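Local coordinates for protein putatuve endo-xylanase (Clostridium stercorarium, PDB 1O8P) that probably binds xylan and cellulose as a family 6 carbohydrate-binding module of a putative endo-xylanase, at residues 45-50 with 113-118. Sequence-based numbering, arbitrary orientation.
Sequences FSLPGG and DTYRDV
L47 lays one branch of its isobutyl group against the phenol end of Y115, a small example of a surface hairpin meeting a beta-sandwich where, between these two segments, only side chains touch. The apolar contact is L47 CD2 to Y115 CE1 (3.8 Å), made obliquely to the ring. The same methyl, L47 CD2, rests 3.4 Å from Y115 OH, in van der Waals contact only. A chi1 of -57° sets L47 CG beside the backbone N; chi2 (176°) extends CD1, leaving CD2 as the branch turned to the phenol. Both residues touch A53 of strand 52-55, and buried Y115 also packs on R80 and A82 of strand 74-82 and N140 of strand 140-147.

The second meeting is between a proline ring and a carboxylate. With CG swung anti to the backbone N (chi1 -165°), D113 brings OD2 to 3.2 Å from P48 CG and 3.5 Å from P48 CD. D113 OD1 lies in the plane of the Y115 ring, at its edge.

P48 sits in a type I turn from L47 to G50, closed by G50 N to L47 O (3.1 Å), which links strands 43-46 and 52-55. L47 touches D142, which with Q30, E32 and S52 forms the calcium site, and packs beside the ion without binding it. Burying 149 Å², the contact is probably held by dispersion and weak C-H...O attraction, with P48 and D113 exposed and Y115 buried.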
loop_
_atom_site.group_PDB
_atom_site.type_symbol
_atom_site.label_atom_id
_atom_site.label_comp_id
_atom_site.label_asym_id
_atom_site.label_seq_id
_atom_site.Cartn_x
_atom_site.Cartn_y
_atom_site.Cartn_z
ATOM N N PHE A 45 -5.144 13.398 -1.429
ATOM C CA PHE A 45 -5.816 14.128 -2.480
ATOM C C PHE A 45 -7.189 13.522 -2.746
ATOM O O PHE A 45 -7.342 12.296 -2.743
ATOM C CB PHE A 45 -5.017 14.101 -3.793
ATOM C CG PHE A 45 -3.654 14.706 -3.686
ATOM C CD1 PHE A 45 -3.493 16.012 -3.202
ATOM C CD2 PHE A 45 -2.531 13.985 -4.095
ATOM C CE1 PHE A 45 -2.251 16.572 -3.077
ATOM C CE2 PHE A 45 -1.267 14.558 -3.977
ATOM C CZ PHE A 45 -1.139 15.853 -3.444
ATOM N N SER A 46 -8.166 14.372 -3.019
ATOM C CA SER A 46 -9.480 13.874 -3.374
ATOM C C SER A 46 -9.482 13.435 -4.848
ATOM O O SER A 46 -8.738 13.986 -5.675
ATOM C CB SER A 46 -10.549 14.931 -3.066
ATOM O OG SER A 46 -10.195 16.115 -3.744
ATOM N N LEU A 47 -10.251 12.399 -5.158
ATOM C CA LEU A 47 -10.311 11.888 -6.521
ATOM C C LEU A 47 -11.576 12.445 -7.150
ATOM O O LEU A 47 -12.579 12.555 -6.443
ATOM C CB LEU A 47 -10.309 10.346 -6.527
ATOM C CG LEU A 47 -9.142 9.624 -5.849
ATOM C CD1 LEU A 47 -9.407 8.133 -5.895
ATOM C CD2 LEU A 47 -7.803 9.952 -6.463
ATOM N N PRO A 48 -11.536 12.825 -8.441
ATOM C CA PRO A 48 -12.713 13.393 -9.126
ATOM C C PRO A 48 -14.030 12.639 -8.913
ATOM O O PRO A 48 -15.052 13.306 -8.643
ATOM C CB PRO A 48 -12.320 13.368 -10.608
ATOM C CG PRO A 48 -10.829 13.431 -10.600
ATOM C CD PRO A 48 -10.365 12.758 -9.336
ATOM N N GLY A 49 -14.043 11.310 -9.005
ATOM C CA GLY A 49 -15.313 10.614 -8.824
ATOM C C GLY A 49 -15.753 10.199 -7.398
ATOM O O GLY A 49 -16.675 9.367 -7.263
ATOM N N GLY A 50 -15.123 10.783 -6.363
ATOM C CA GLY A 50 -15.248 10.330 -4.973
ATOM C C GLY A 50 -14.040 9.523 -4.475
ATOM O O GLY A 50 -13.405 8.783 -5.237
ATOM N N ASP A 113 -3.622 10.613 -12.375
ATOM C CA ASP A 113 -5.062 10.412 -12.162
ATOM C C ASP A 113 -5.637 9.335 -13.110
ATOM O O ASP A 113 -6.826 9.294 -13.390
ATOM C CB ASP A 113 -5.860 11.727 -12.209
ATOM C CG ASP A 113 -7.289 11.575 -11.625
ATOM O OD1 ASP A 113 -7.487 10.775 -10.665
ATOM O OD2 ASP A 113 -8.281 12.213 -12.062
ATOM N N THR A 114 -4.765 8.459 -13.576
ATOM C CA THR A 114 -5.193 7.242 -14.250
ATOM C C THR A 114 -4.764 6.093 -13.369
ATOM O O THR A 114 -3.578 5.780 -13.317
ATOM C CB THR A 114 -4.492 7.170 -15.657
ATOM O OG1 THR A 114 -4.726 8.404 -16.352
ATOM C CG2 THR A 114 -5.099 6.058 -16.543
ATOM N N TYR A 115 -5.717 5.497 -12.659
ATOM C CA TYR A 115 -5.443 4.401 -11.725
ATOM C C TYR A 115 -5.595 3.048 -12.374
ATOM O O TYR A 115 -6.497 2.823 -13.189
ATOM C CB TYR A 115 -6.317 4.502 -10.463
ATOM C CG TYR A 115 -5.906 5.678 -9.591
ATOM C CD1 TYR A 115 -6.318 6.974 -9.903
ATOM C CD2 TYR A 115 -5.038 5.508 -8.500
ATOM C CE1 TYR A 115 -5.911 8.057 -9.135
ATOM C CE2 TYR A 115 -4.637 6.599 -7.719
ATOM C CZ TYR A 115 -5.076 7.855 -8.041
ATOM O OH TYR A 115 -4.709 8.944 -7.274
ATOM N N ARG A 116 -4.687 2.157 -12.004
ATOM C CA ARG A 116 -4.700 0.776 -12.441
ATOM C C ARG A 116 -4.441 -0.114 -11.224
ATOM O O ARG A 116 -3.776 0.309 -10.260
ATOM C CB ARG A 116 -3.613 0.531 -13.507
ATOM C CG ARG A 116 -3.913 1.157 -14.882
ATOM C CD ARG A 116 -5.376 1.040 -15.360
ATOM N NE ARG A 116 -5.560 1.684 -16.658
ATOM C CZ ARG A 116 -6.481 2.608 -16.940
ATOM N NH1 ARG A 116 -7.352 3.019 -16.015
ATOM N NH2 ARG A 116 -6.533 3.121 -18.168
ATOM N N ASP A 117 -4.970 -1.337 -11.279
ATOM C CA ASP A 117 -4.734 -2.339 -10.226
ATOM C C ASP A 117 -3.474 -3.097 -10.569
ATOM O O ASP A 117 -3.380 -3.669 -11.660
ATOM C CB ASP A 117 -5.887 -3.308 -10.132
ATOM C CG ASP A 117 -7.101 -2.684 -9.554
ATOM O OD1 ASP A 117 -7.085 -1.474 -9.234
ATOM O OD2 ASP A 117 -8.136 -3.337 -9.368
ATOM N N VAL A 118 -2.491 -3.061 -9.665
ATOM C CA VAL A 118 -1.224 -3.735 -9.890
ATOM C C VAL A 118 -0.969 -4.742 -8.758
ATOM O O VAL A 118 -1.046 -4.386 -7.577
ATOM C CB VAL A 118 -0.028 -2.715 -10.067
ATOM C CG1 VAL A 118 1.288 -3.457 -10.398
ATOM C CG2 VAL A 118 -0.330 -1.683 -11.193
#